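Local coordinates for protein DNA polymerase III subunit beta (Helicobacter pylori 26695, PDB 4S3I) that forms a sliding clamp on DNA, tethering DNA polymerases and other proteins to the template and conferring processivity on replication, at residues S257-G262 and K316-G321; K263-E268 and T304-E309; K281-L284 and A289-E292; F291-S296 and E300-S305. One frame throughout, in Å; residues are numbered along the deposited sequence.

Contact 1: S257-G262 and K316-G321; sequences SSFTLG and KAFHLG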
loop_
_atom_site.group_PDB
_atom_site.type_symbol
_atom_site.label_atom_id
_atom_site.label_comp_id
_atom_site.label_asym_id
_atom_site.label_seq_id
_atom_site.Cartn_x
_atom_site.Cartn_y
_atom_site.Cartn_z
ATOM N N SER A 257 -20.937 -35.790 -12.516
ATOM C CA SER A 257 -20.648 -34.908 -13.641
ATOM C C SER A 257 -19.292 -34.204 -13.529
ATOM O O SER A 257 -18.895 -33.763 -12.439
ATOM C CB SER A 257 -21.767 -33.882 -13.803
ATOM O OG SER A 257 -22.772 -34.073 -12.827
ATOM N N SER A 258 -18.594 -34.114 -14.662
ATOM C CA SER A 258 -17.350 -33.358 -14.776
ATOM C C SER A 258 -17.375 -32.421 -15.990
ATOM O O SER A 258 -17.457 -32.875 -17.134
ATOM C CB SER A 258 -16.155 -34.298 -14.892
ATOM O OG SER A 258 -15.979 -35.054 -13.711
ATOM N N PHE A 259 -17.280 -31.116 -15.744
ATOM C CA PHE A 259 -17.308 -30.135 -16.831
ATOM C C PHE A 259 -15.951 -29.471 -17.048
ATOM O O PHE A 259 -15.320 -29.028 -16.091
ATOM C CB PHE A 259 -18.336 -29.055 -16.518
ATOM C CG PHE A 259 -19.667 -29.591 -16.055
ATOM C CD1 PHE A 259 -20.508 -30.252 -16.940
ATOM C CD2 PHE A 259 -20.088 -29.407 -14.741
ATOM C CE1 PHE A 259 -21.757 -30.728 -16.518
ATOM C CE2 PHE A 259 -21.336 -29.874 -14.308
ATOM C CZ PHE A 259 -22.171 -30.534 -15.202
ATOM N N THR A 260 -15.502 -29.402 -18.298
ATOM C CA THR A 260 -14.275 -28.680 -18.637
ATOM C C THR A 260 -14.676 -27.253 -19.044
ATOM O O THR A 260 -15.412 -27.060 -20.007
ATOM C CB THR A 260 -13.514 -29.385 -19.763
ATOM O OG1 THR A 260 -13.186 -30.716 -19.338
ATOM C CG2 THR A 260 -12.234 -28.641 -20.118
ATOM N N LEU A 261 -14.223 -26.264 -18.281
ATOM C CA LEU A 261 -14.714 -24.882 -18.402
ATOM C C LEU A 261 -13.564 -23.882 -18.520
ATOM O O LEU A 261 -12.418 -24.211 -18.206
ATOM C CB LEU A 261 -15.578 -24.547 -17.191
ATOM C CG LEU A 261 -16.755 -25.495 -16.961
ATOM C CD1 LEU A 261 -17.249 -25.439 -15.519
ATOM C CD2 LEU A 261 -17.907 -25.180 -17.939
ATOM N N GLY A 262 -13.865 -22.654 -18.945
ATOM C CA GLY A 262 -12.829 -21.657 -19.160
ATOM C C GLY A 262 -12.462 -20.931 -17.871
ATOM O O GLY A 262 -13.329 -20.317 -17.222
ATOM N N LYS A 316 -30.210 -31.013 -19.190
ATOM C CA LYS A 316 -31.086 -30.078 -18.493
ATOM C C LYS A 316 -30.233 -29.279 -17.514
ATOM O O LYS A 316 -29.306 -29.823 -16.913
ATOM C CB LYS A 316 -32.181 -30.826 -17.733
ATOM C CG LYS A 316 -31.643 -31.822 -16.711
ATOM C CD LYS A 316 -32.763 -32.582 -16.018
ATOM C CE LYS A 316 -32.225 -33.498 -14.926
ATOM N NZ LYS A 316 -31.773 -32.742 -13.727
ATOM N N ALA A 317 -30.556 -27.999 -17.350
ATOM C CA ALA A 317 -29.738 -27.070 -16.558
ATOM C C ALA A 317 -29.291 -27.606 -15.186
ATOM O O ALA A 317 -30.085 -28.180 -14.439
ATOM C CB ALA A 317 -30.454 -25.727 -16.409
ATOM N N PHE A 318 -28.008 -27.425 -14.879
ATOM C CA PHE A 318 -27.461 -27.790 -13.576
ATOM C C PHE A 318 -27.270 -26.503 -12.769
ATOM O O PHE A 318 -26.623 -25.559 -13.237
ATOM C CB PHE A 318 -26.135 -28.533 -13.763
ATOM C CG PHE A 318 -25.485 -28.984 -12.472
ATOM C CD1 PHE A 318 -25.941 -30.116 -11.802
ATOM C CD2 PHE A 318 -24.393 -28.295 -11.956
ATOM C CE1 PHE A 318 -25.336 -30.543 -10.617
ATOM C CE2 PHE A 318 -23.778 -28.713 -10.769
ATOM C CZ PHE A 318 -24.253 -29.836 -10.100
ATOM N N HIS A 319 -27.849 -26.453 -11.574
ATOM C CA HIS A 319 -27.751 -25.263 -10.735
ATOM C C HIS A 319 -26.855 -25.521 -9.527
ATOM O O HIS A 319 -27.035 -26.515 -8.817
ATOM C CB HIS A 319 -29.135 -24.826 -10.265
ATOM C CG HIS A 319 -30.104 -24.584 -11.381
ATOM N ND1 HIS A 319 -30.123 -23.411 -12.111
ATOM C CD2 HIS A 319 -31.092 -25.356 -11.887
ATOM C CE1 HIS A 319 -31.079 -23.478 -13.020
ATOM N NE2 HIS A 319 -31.682 -24.646 -12.906
ATOM N N LEU A 320 -25.897 -24.623 -9.292
ATOM C CA LEU A 320 -24.944 -24.776 -8.178
ATOM C C LEU A 320 -24.721 -23.455 -7.423
ATOM O O LEU A 320 -24.344 -22.448 -8.028
ATOM C CB LEU A 320 -23.609 -25.311 -8.701
ATOM C CG LEU A 320 -22.534 -25.608 -7.659
ATOM C CD1 LEU A 320 -22.938 -26.806 -6.803
ATOM C CD2 LEU A 320 -21.187 -25.846 -8.339
ATOM N N GLY A 321 -24.971 -23.455 -6.114
ATOM C CA GLY A 321 -24.719 -22.282 -5.287
ATOM C C GLY A 321 -23.279 -22.297 -4.797
ATOM O O GLY A 321 -22.838 -23.293 -4.214
#
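Phe-259 and Phe-318 carry this contact, in which the edge strand of one sheet meets strand 318-321 of another through two rings, in the C-terminal domain of a sliding clamp. Along strand 257-262, Ser-257 pairs through its backbone with Cys-343. Ser-258 turns to the other side, where its OG is hydrogen-bonded to Arg-342 of the adjoining strand 338-343. Phe-259 then reaches inward. Its ring swings out beside its own backbone N, with CG anti to the carbonyl carbon (chi1 -47°), and CE2 comes within 4.2 Å of CD2 of Phe-318. The partner ring leaves its strand by the alternative route, CG anti to the backbone N at chi1 -179°. The rings meet obliquely, centroids 5.9 Å apart and planes at 51°. Further along, Leu-261 packs on Phe-339 and Leu-341 instead of on 316-321. Leu-284, Leu-312 and Ile-314 add to the surroundings of Phe-259, while Phe-318 also rests on Cys-343. No hydrogen bond joins the two segments, and their backbones pair with other strands: Phe-259 with Leu-341, Phe-318 with Leu-284. The contact is therefore apolar; dispersion and partial exclusion of water probably contribute to it, with no directional bond between the segments to fix the angle between the rings.

Contact 2: K263-E268 and T304-E309; sequences KEEFKE and TSVEIE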
loop_
_atom_site.group_PDB
_atom_site.type_symbol
_atom_site.label_atom_id
_atom_site.label_comp_id
_atom_site.label_asym_id
_atom_site.label_seq_id
_atom_site.Cartn_x
_atom_site.Cartn_y
_atom_site.Cartn_z
ATOM N N LYS A 263 -11.184 -20.982 -17.503
ATOM C CA LYS A 263 -10.756 -20.435 -16.215
ATOM C C LYS A 263 -10.947 -18.917 -16.136
ATOM O O LYS A 263 -11.610 -18.426 -15.221
ATOM C CB LYS A 263 -9.293 -20.805 -15.903
ATOM C CG LYS A 263 -8.841 -20.352 -14.501
ATOM C CD LYS A 263 -7.330 -20.643 -14.222
ATOM C CE LYS A 263 -6.391 -19.816 -15.097
ATOM N NZ LYS A 263 -4.937 -20.251 -14.944
ATOM N N GLU A 264 -10.374 -18.186 -17.091
ATOM C CA GLU A 264 -10.397 -16.727 -17.044
ATOM C C GLU A 264 -11.806 -16.170 -17.245
ATOM O O GLU A 264 -12.176 -15.169 -16.620
ATOM C CB GLU A 264 -9.416 -16.120 -18.062
ATOM C CG GLU A 264 -7.940 -16.322 -17.722
ATOM C CD GLU A 264 -7.556 -15.841 -16.312
ATOM O OE1 GLU A 264 -8.005 -14.756 -15.882
ATOM O OE2 GLU A 264 -6.788 -16.548 -15.622
ATOM N N GLU A 265 -12.603 -16.815 -18.096
ATOM C CA GLU A 265 -13.999 -16.398 -18.237
ATOM C C GLU A 265 -14.771 -16.560 -16.936
ATOM O O GLU A 265 -15.562 -15.691 -16.557
ATOM C CB GLU A 265 -14.713 -17.173 -19.346
ATOM C CG GLU A 265 -14.394 -16.690 -20.748
ATOM C CD GLU A 265 -15.312 -17.326 -21.788
ATOM O OE1 GLU A 265 -15.632 -18.531 -21.643
ATOM O OE2 GLU A 265 -15.716 -16.614 -22.736
ATOM N N PHE A 266 -14.564 -17.678 -16.265
ATOM C CA PHE A 266 -15.195 -17.868 -14.964
ATOM C C PHE A 266 -14.712 -16.859 -13.904
ATOM O O PHE A 266 -15.530 -16.342 -13.149
ATOM C CB PHE A 266 -15.052 -19.328 -14.479
ATOM C CG PHE A 266 -16.201 -20.201 -14.909
ATOM C CD1 PHE A 266 -16.410 -20.476 -16.259
ATOM C CD2 PHE A 266 -17.105 -20.683 -13.979
ATOM C CE1 PHE A 266 -17.513 -21.257 -16.674
ATOM C CE2 PHE A 266 -18.196 -21.465 -14.378
ATOM C CZ PHE A 266 -18.401 -21.745 -15.731
ATOM N N LYS A 267 -13.401 -16.603 -13.841
ATOM C CA LYS A 267 -12.874 -15.601 -12.912
ATOM C C LYS A 267 -13.557 -14.261 -13.171
ATOM O O LYS A 267 -14.015 -13.602 -12.254
ATOM C CB LYS A 267 -11.356 -15.415 -13.073
ATOM C CG LYS A 267 -10.458 -16.495 -12.455
ATOM C CD LYS A 267 -8.981 -16.116 -12.710
ATOM C CE LYS A 267 -8.010 -17.140 -12.135
ATOM N NZ LYS A 267 -6.591 -16.723 -12.389
ATOM N N GLU A 268 -13.619 -13.878 -14.441
ATOM C CA GLU A 268 -14.132 -12.567 -14.820
ATOM C C GLU A 268 -15.624 -12.459 -14.470
ATOM O O GLU A 268 -16.091 -11.440 -13.951
ATOM C CB GLU A 268 -13.883 -12.347 -16.314
ATOM C CG GLU A 268 -14.174 -10.964 -16.821
ATOM C CD GLU A 268 -13.998 -10.865 -18.336
ATOM O OE1 GLU A 268 -14.242 -9.770 -18.895
ATOM O OE2 GLU A 268 -13.621 -11.885 -18.965
ATOM N N THR A 304 -24.701 -12.366 -15.399
ATOM C CA THR A 304 -23.950 -12.423 -16.648
ATOM C C THR A 304 -23.918 -13.851 -17.140
ATOM O O THR A 304 -24.250 -14.782 -16.401
ATOM C CB THR A 304 -22.504 -11.902 -16.498
ATOM O OG1 THR A 304 -21.940 -11.684 -17.801
ATOM C CG2 THR A 304 -21.654 -12.902 -15.753
ATOM N N SER A 305 -23.534 -14.030 -18.397
ATOM C CA SER A 305 -23.393 -15.366 -18.930
ATOM C C SER A 305 -22.240 -15.438 -19.911
ATOM O O SER A 305 -21.751 -14.425 -20.424
ATOM C CB SER A 305 -24.692 -15.857 -19.579
ATOM O OG SER A 305 -25.009 -15.106 -20.737
ATOM N N VAL A 306 -21.825 -16.666 -20.163
ATOM C CA VAL A 306 -20.725 -16.951 -21.047
ATOM C C VAL A 306 -21.146 -18.114 -21.962
ATOM O O VAL A 306 -21.724 -19.101 -21.500
ATOM C CB VAL A 306 -19.485 -17.284 -20.192
ATOM C CG1 VAL A 306 -18.693 -18.438 -20.780
ATOM C CG2 VAL A 306 -18.630 -16.038 -19.997
ATOM N N GLU A 307 -20.886 -17.982 -23.257
ATOM C CA GLU A 307 -21.178 -19.062 -24.187
ATOM C C GLU A 307 -20.170 -20.188 -23.974
ATOM O O GLU A 307 -18.974 -19.931 -23.788
ATOM C CB GLU A 307 -21.069 -18.550 -25.620
ATOM C CG GLU A 307 -21.369 -19.589 -26.686
ATOM C CD GLU A 307 -21.335 -19.002 -28.095
ATOM O OE1 GLU A 307 -21.277 -17.755 -28.229
ATOM O OE2 GLU A 307 -21.367 -19.794 -29.063
ATOM N N ILE A 308 -20.639 -21.430 -23.999
ATOM C CA ILE A 308 -19.747 -22.591 -23.969
ATOM C C ILE A 308 -19.762 -23.290 -25.336
ATOM O O ILE A 308 -20.736 -23.970 -25.683
ATOM C CB ILE A 308 -20.174 -23.576 -22.878
ATOM C CG1 ILE A 308 -20.257 -22.855 -21.533
ATOM C CG2 ILE A 308 -19.200 -24.762 -22.794
ATOM C CD1 ILE A 308 -20.758 -23.724 -20.409
ATOM N N GLU A 309 -18.696 -23.112 -26.112
ATOM C CA GLU A 309 -18.684 -23.610 -27.484
ATOM C C GLU A 309 -18.661 -25.131 -27.565
ATOM O O GLU A 309 -19.351 -25.718 -28.395
ATOM C CB GLU A 309 -17.508 -23.033 -28.265
ATOM C CG GLU A 309 -17.669 -21.577 -28.643
ATOM C CD GLU A 309 -16.689 -21.155 -29.708
ATOM O OE1 GLU A 309 -17.056 -21.218 -30.903
ATOM O OE2 GLU A 309 -15.550 -20.770 -29.352
#
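Helix 263-268 runs past strand 304-307 with the backbones closest at Glu-265 and Val-306, whose CA atoms are 7.3 Å apart, a spacing that leaves the meeting to side chains. The CB and the carboxylate end of Glu-265 lie across the two methyls of Val-306. Glu-265 has CG anti to its carbonyl carbon (chi1 -78°) and continues extended through chi2 at -170°, which carries the carboxylate across the branched end of the valine. CD of Glu-265 lies 3.7 Å from CG1 of Val-306 and 4.0 Å from CG2, while OE1 comes as near as 3.2 Å to CG1. At the root of the chain, CB of Glu-265 is 4.1 Å from Val-306 CG2, so both methyls are engaged. Val-306 also packs on Ser-269, one turn further along the helix. Phe-266 starts in the other direction and belongs to the interior, where its ring makes edge-to-face pairs with Phe-291 and Phe-339. On the helix itself, Lys-267 NZ forms a salt bridge with Glu-264 OE2 at 3.2 Å, approaching on the syn side of the carboxylate. Beyond this patch, Glu-268 makes a salt bridge to Lys-85 of the second subunit. A carboxylate oxygen is thus set against a methyl with no hydrogen bond or salt bridge across the segments, which makes this a non-directional van der Waals contact at the surface.

Contact 3: K281-L284 and A289-E292; sequences KLTL and ALFE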
loop_
_atom_site.group_PDB
_atom_site.type_symbol
_atom_site.label_atom_id
_atom_site.label_comp_id
_atom_site.label_asym_id
_atom_site.label_seq_id
_atom_site.Cartn_x
_atom_site.Cartn_y
_atom_site.Cartn_z
ATOM N N LYS A 281 -25.200 -17.864 -7.728
ATOM C CA LYS A 281 -25.865 -19.011 -8.332
ATOM C C LYS A 281 -25.310 -19.267 -9.734
ATOM O O LYS A 281 -25.464 -18.428 -10.642
ATOM C CB LYS A 281 -27.372 -18.770 -8.400
ATOM C CG LYS A 281 -28.165 -19.895 -9.049
ATOM C CD LYS A 281 -29.650 -19.539 -9.043
ATOM C CE LYS A 281 -30.478 -20.559 -9.803
ATOM N NZ LYS A 281 -31.916 -20.151 -9.838
ATOM N N LEU A 282 -24.650 -20.410 -9.903
ATOM C CA LEU A 282 -24.099 -20.820 -11.195
ATOM C C LEU A 282 -25.076 -21.762 -11.898
ATOM O O LEU A 282 -25.512 -22.762 -11.322
ATOM C CB LEU A 282 -22.767 -21.547 -10.994
ATOM C CG LEU A 282 -22.183 -22.278 -12.209
ATOM C CD1 LEU A 282 -21.786 -21.266 -13.281
ATOM C CD2 LEU A 282 -20.978 -23.167 -11.834
ATOM N N THR A 283 -25.423 -21.450 -13.138
ATOM C CA THR A 283 -26.312 -22.325 -13.890
ATOM C C THR A 283 -25.601 -22.833 -15.120
ATOM O O THR A 283 -25.239 -22.051 -15.998
ATOM C CB THR A 283 -27.590 -21.614 -14.346
ATOM O OG1 THR A 283 -28.323 -21.133 -13.208
ATOM C CG2 THR A 283 -28.460 -22.587 -15.149
ATOM N N LEU A 284 -25.403 -24.145 -15.187
ATOM C CA LEU A 284 -24.754 -24.744 -16.347
ATOM C C LEU A 284 -25.786 -25.340 -17.309
ATOM O O LEU A 284 -26.661 -26.110 -16.896
ATOM C CB LEU A 284 -23.755 -25.807 -15.905
ATOM C CG LEU A 284 -22.543 -25.231 -15.181
ATOM C CD1 LEU A 284 -21.666 -26.346 -14.671
ATOM C CD2 LEU A 284 -21.761 -24.338 -16.133
ATOM N N ALA A 289 -23.064 -20.770 -19.610
ATOM C CA ALA A 289 -22.859 -20.726 -18.163
ATOM C C ALA A 289 -23.456 -19.424 -17.706
ATOM O O ALA A 289 -23.082 -18.370 -18.225
ATOM C CB ALA A 289 -21.368 -20.772 -17.823
ATOM N N LEU A 290 -24.390 -19.488 -16.759
ATOM C CA LEU A 290 -25.083 -18.298 -16.296
ATOM C C LEU A 290 -24.620 -18.009 -14.871
ATOM O O LEU A 290 -24.487 -18.928 -14.070
ATOM C CB LEU A 290 -26.602 -18.518 -16.275
ATOM C CG LEU A 290 -27.432 -18.967 -17.488
ATOM C CD1 LEU A 290 -27.345 -17.971 -18.637
ATOM C CD2 LEU A 290 -27.118 -20.407 -17.975
ATOM N N PHE A 291 -24.426 -16.737 -14.542
ATOM C CA PHE A 291 -24.003 -16.373 -13.194
ATOM C C PHE A 291 -24.951 -15.322 -12.637
ATOM O O PHE A 291 -25.190 -14.310 -13.284
ATOM C CB PHE A 291 -22.584 -15.791 -13.212
ATOM C CG PHE A 291 -21.549 -16.679 -13.865
ATOM C CD1 PHE A 291 -20.618 -17.369 -13.092
ATOM C CD2 PHE A 291 -21.477 -16.787 -15.251
ATOM C CE1 PHE A 291 -19.642 -18.175 -13.688
ATOM C CE2 PHE A 291 -20.510 -17.586 -15.862
ATOM C CZ PHE A 291 -19.585 -18.280 -15.083
ATOM N N GLU A 292 -25.481 -15.556 -11.434
ATOM C CA GLU A 292 -26.392 -14.602 -10.798
ATOM C C GLU A 292 -26.007 -14.369 -9.347
ATOM O O GLU A 292 -25.705 -15.315 -8.624
ATOM C CB GLU A 292 -27.844 -15.115 -10.837
ATOM C CG GLU A 292 -28.488 -15.132 -12.219
ATOM C CD GLU A 292 -29.849 -15.819 -12.243
ATOM O OE1 GLU A 292 -29.900 -17.054 -12.045
ATOM O OE2 GLU A 292 -30.864 -15.120 -12.468
HETATM O O HOH W 1 -27.544 -18.791 -12.636
#
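Leu-282 lays its CD1 methyl over one face of the Phe-291 ring, a CH-pi contact in a non-hydrogen-bonded pair of an antiparallel hairpin. The methyl stands 4.2 Å from the ring centroid, 25° off the normal, and its closest ring atom is CE1 at 3.8 Å. The two side chains leave the sheet together, running in the same direction. Leu-282 has CG anti to its backbone N (chi1 169°), whereas Phe-291 takes the other course, beside its own N (chi1 -55°). Leu-284 and Ala-289 extend the same apolar face, CD2 of the leucine resting against the alanine CB.

On the opposite face, Thr-283 and Leu-290 cross at an angle, CB against CB at 3.8 Å, and the CD2 branch of the leucine also sits against the threonine CG2. Next to them, Lys-281 and Glu-292 run side by side. Their charged ends do not form a salt bridge, for NZ of Lys-281 stays 4.3 Å from OE1 of Glu-292. A water on this face lies within hydrogen-bonding distance of Lys-281 O (2.9 Å) and Glu-292 OE1 (3.0 Å), while Thr-283 OG1 is bound to His-319 ND1. Beneath, Thr-283 and Leu-290 exchange backbone hydrogen bonds, each 2.8 Å between N and O, and Lys-281 and Glu-292 are likewise joined by two.

In the surrounding fold, the Leu-282 and Phe-291 side of the hairpin meets helix 263-273 through Phe-266, while strands 318-323 and 301-307 flank it in the sheet.

Contact 4: F291-S296 and E300-S305; sequences FESLDS and ETAKTS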
loop_
_atom_site.group_PDB
_atom_site.type_symbol
_atom_site.label_atom_id
_atom_site.label_comp_id
_atom_site.label_asym_id
_atom_site.label_seq_id
_atom_site.Cartn_x
_atom_site.Cartn_y
_atom_site.Cartn_z
ATOM N N PHE A 291 -24.426 -16.737 -14.542
ATOM C CA PHE A 291 -24.003 -16.373 -13.194
ATOM C C PHE A 291 -24.951 -15.322 -12.637
ATOM O O PHE A 291 -25.190 -14.310 -13.284
ATOM C CB PHE A 291 -22.584 -15.791 -13.212
ATOM C CG PHE A 291 -21.549 -16.679 -13.865
ATOM C CD1 PHE A 291 -20.618 -17.369 -13.092
ATOM C CD2 PHE A 291 -21.477 -16.787 -15.251
ATOM C CE1 PHE A 291 -19.642 -18.175 -13.688
ATOM C CE2 PHE A 291 -20.510 -17.586 -15.862
ATOM C CZ PHE A 291 -19.585 -18.280 -15.083
ATOM N N GLU A 292 -25.481 -15.556 -11.434
ATOM C CA GLU A 292 -26.392 -14.602 -10.798
ATOM C C GLU A 292 -26.007 -14.369 -9.347
ATOM O O GLU A 292 -25.705 -15.315 -8.624
ATOM C CB GLU A 292 -27.844 -15.115 -10.837
ATOM C CG GLU A 292 -28.488 -15.132 -12.219
ATOM C CD GLU A 292 -29.849 -15.819 -12.243
ATOM O OE1 GLU A 292 -29.900 -17.054 -12.045
ATOM O OE2 GLU A 292 -30.864 -15.120 -12.468
ATOM N N SER A 293 -26.049 -13.113 -8.918
ATOM C CA SER A 293 -25.779 -12.783 -7.521
ATOM C C SER A 293 -26.824 -13.463 -6.647
ATOM O O SER A 293 -27.996 -13.525 -7.016
ATOM C CB SER A 293 -25.813 -11.273 -7.304
ATOM O OG SER A 293 -27.073 -10.729 -7.652
ATOM N N LEU A 294 -26.403 -13.988 -5.498
ATOM C CA LEU A 294 -27.293 -14.799 -4.670
ATOM C C LEU A 294 -27.637 -14.141 -3.332
ATOM O O LEU A 294 -28.814 -14.025 -2.974
ATOM C CB LEU A 294 -26.683 -16.193 -4.481
ATOM C CG LEU A 294 -27.463 -17.327 -3.814
ATOM C CD1 LEU A 294 -28.816 -17.573 -4.479
ATOM C CD2 LEU A 294 -26.617 -18.593 -3.859
ATOM N N ASP A 295 -26.623 -13.706 -2.588
ATOM C CA ASP A 295 -26.893 -13.084 -1.285
ATOM C C ASP A 295 -26.795 -11.556 -1.363
ATOM O O ASP A 295 -26.405 -10.883 -0.401
ATOM C CB ASP A 295 -26.015 -13.665 -0.159
ATOM C CG ASP A 295 -24.535 -13.373 -0.344
ATOM O OD1 ASP A 295 -24.138 -12.974 -1.461
ATOM O OD2 ASP A 295 -23.767 -13.556 0.632
ATOM N N SER A 296 -27.167 -11.025 -2.525
ATOM C CA SER A 296 -27.222 -9.582 -2.745
ATOM C C SER A 296 -28.412 -9.000 -2.008
ATOM O O SER A 296 -29.430 -9.679 -1.831
ATOM C CB SER A 296 -27.350 -9.279 -4.237
ATOM O OG SER A 296 -28.528 -9.842 -4.779
ATOM N N GLU A 300 -30.894 -5.221 -5.383
ATOM C CA GLU A 300 -29.602 -5.214 -6.056
ATOM C C GLU A 300 -29.407 -6.558 -6.724
ATOM O O GLU A 300 -29.485 -7.591 -6.058
ATOM C CB GLU A 300 -28.476 -4.908 -5.068
ATOM C CG GLU A 300 -28.622 -3.524 -4.442
ATOM C CD GLU A 300 -27.573 -3.202 -3.395
ATOM O OE1 GLU A 300 -26.596 -3.969 -3.261
ATOM O OE2 GLU A 300 -27.738 -2.169 -2.706
ATOM N N THR A 301 -29.197 -6.560 -8.043
ATOM C CA THR A 301 -28.945 -7.816 -8.765
ATOM C C THR A 301 -27.814 -7.679 -9.788
ATOM O O THR A 301 -27.602 -6.601 -10.349
ATOM C CB THR A 301 -30.202 -8.371 -9.494
ATOM O OG1 THR A 301 -30.392 -7.671 -10.728
ATOM C CG2 THR A 301 -31.450 -8.243 -8.634
ATOM N N ALA A 302 -27.106 -8.783 -10.019
ATOM C CA ALA A 302 -26.025 -8.855 -10.992
ATOM C C ALA A 302 -26.200 -10.166 -11.734
ATOM O O ALA A 302 -26.354 -11.211 -11.106
ATOM C CB ALA A 302 -24.659 -8.822 -10.296
ATOM N N LYS A 303 -26.201 -10.117 -13.062
ATOM C CA LYS A 303 -26.248 -11.336 -13.861
ATOM C C LYS A 303 -25.251 -11.228 -14.995
ATOM O O LYS A 303 -25.009 -10.130 -15.519
ATOM C CB LYS A 303 -27.640 -11.568 -14.480
ATOM C CG LYS A 303 -28.825 -10.943 -13.749
ATOM C CD LYS A 303 -30.157 -11.523 -14.244
ATOM C CE LYS A 303 -30.170 -11.691 -15.760
ATOM N NZ LYS A 303 -31.485 -12.179 -16.282
ATOM N N THR A 304 -24.701 -12.366 -15.399
ATOM C CA THR A 304 -23.950 -12.423 -16.648
ATOM C C THR A 304 -23.918 -13.851 -17.140
ATOM O O THR A 304 -24.250 -14.782 -16.401
ATOM C CB THR A 304 -22.504 -11.902 -16.498
ATOM O OG1 THR A 304 -21.940 -11.684 -17.801
ATOM C CG2 THR A 304 -21.654 -12.902 -15.753
ATOM N N SER A 305 -23.534 -14.030 -18.397
ATOM C CA SER A 305 -23.393 -15.366 -18.930
ATOM C C SER A 305 -22.240 -15.438 -19.911
ATOM O O SER A 305 -21.751 -14.425 -20.424
ATOM C CB SER A 305 -24.692 -15.857 -19.579
ATOM O OG SER A 305 -25.009 -15.106 -20.737
#
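Ser-293 meets Ala-302 at two points, through its hydroxyl and its backbone, where the hairpin leaves regular strand pairing. In Ser-293, OG sits between the backbone N and the carbonyl carbon (chi1 59°), a crowded position that turns it back toward the partner strand to accept the N-H of Ala-302 at 3.1 Å. The same residue's backbone N donates to Ala-302 O, completing the grip on that alanine. Ser-296 adopts the matching torsion, chi1 60°, and its OG donates to Glu-300 O at 2.8 Å, the hydroxyl approaching tilted from the carbonyl plane. A weak bond of 3.3 Å from Ser-293 OG to Ser-296 OG links the two hydroxyls.

Further into the strands, Thr-304 aims its CG2 at the Phe-291 side chain, 3.9 Å from CD2, while Thr-304 O lies at the edge of the phenyl ring, in its plane. That carbonyl also takes the N-H of Phe-291 at 2.7 Å. Lys-303 runs beside Glu-292, its CD 4.1 Å from OE2 of the glutamate.

The hairpin's outer strand lies at the subunit boundary: Thr-301, Ala-302 and Lys-303 pair antiparallel with a strand of the second subunit, continuing the sheet. Glu-300 forms a salt bridge with Lys-76 of that subunit, and Thr-304 OG1 is hydrogen-bonded to its Ser-105. Within the chain, helix 263-273 covers Phe-291 and Thr-304, and strand 279-284 borders the inner side.

Overall arrangement
From the N-terminal side, strand 257-262 leads straight into helix 263-273, then come strands 279-284, 288-293, 301-307 and 318-323. Contact 1 closes the longest loop, bringing 316-321 back to 257-262 and joining two sheets. Nested within it, contact 2 returns 304-309 to the start of the helix. Contact 3, a hairpin closure, is nested inside contact 2's loop; contact 4 closes the next hairpin, shares Phe-291 and Glu-292 with contact 3, and ends on the stretch that contact 2 uses, at Thr-304 and Ser-305. None cross. Together they tie a four-stranded sheet to its helix and to the neighbouring sheet within the C-terminal clamp domain, with contacts 2 and 4 reaching the second subunit.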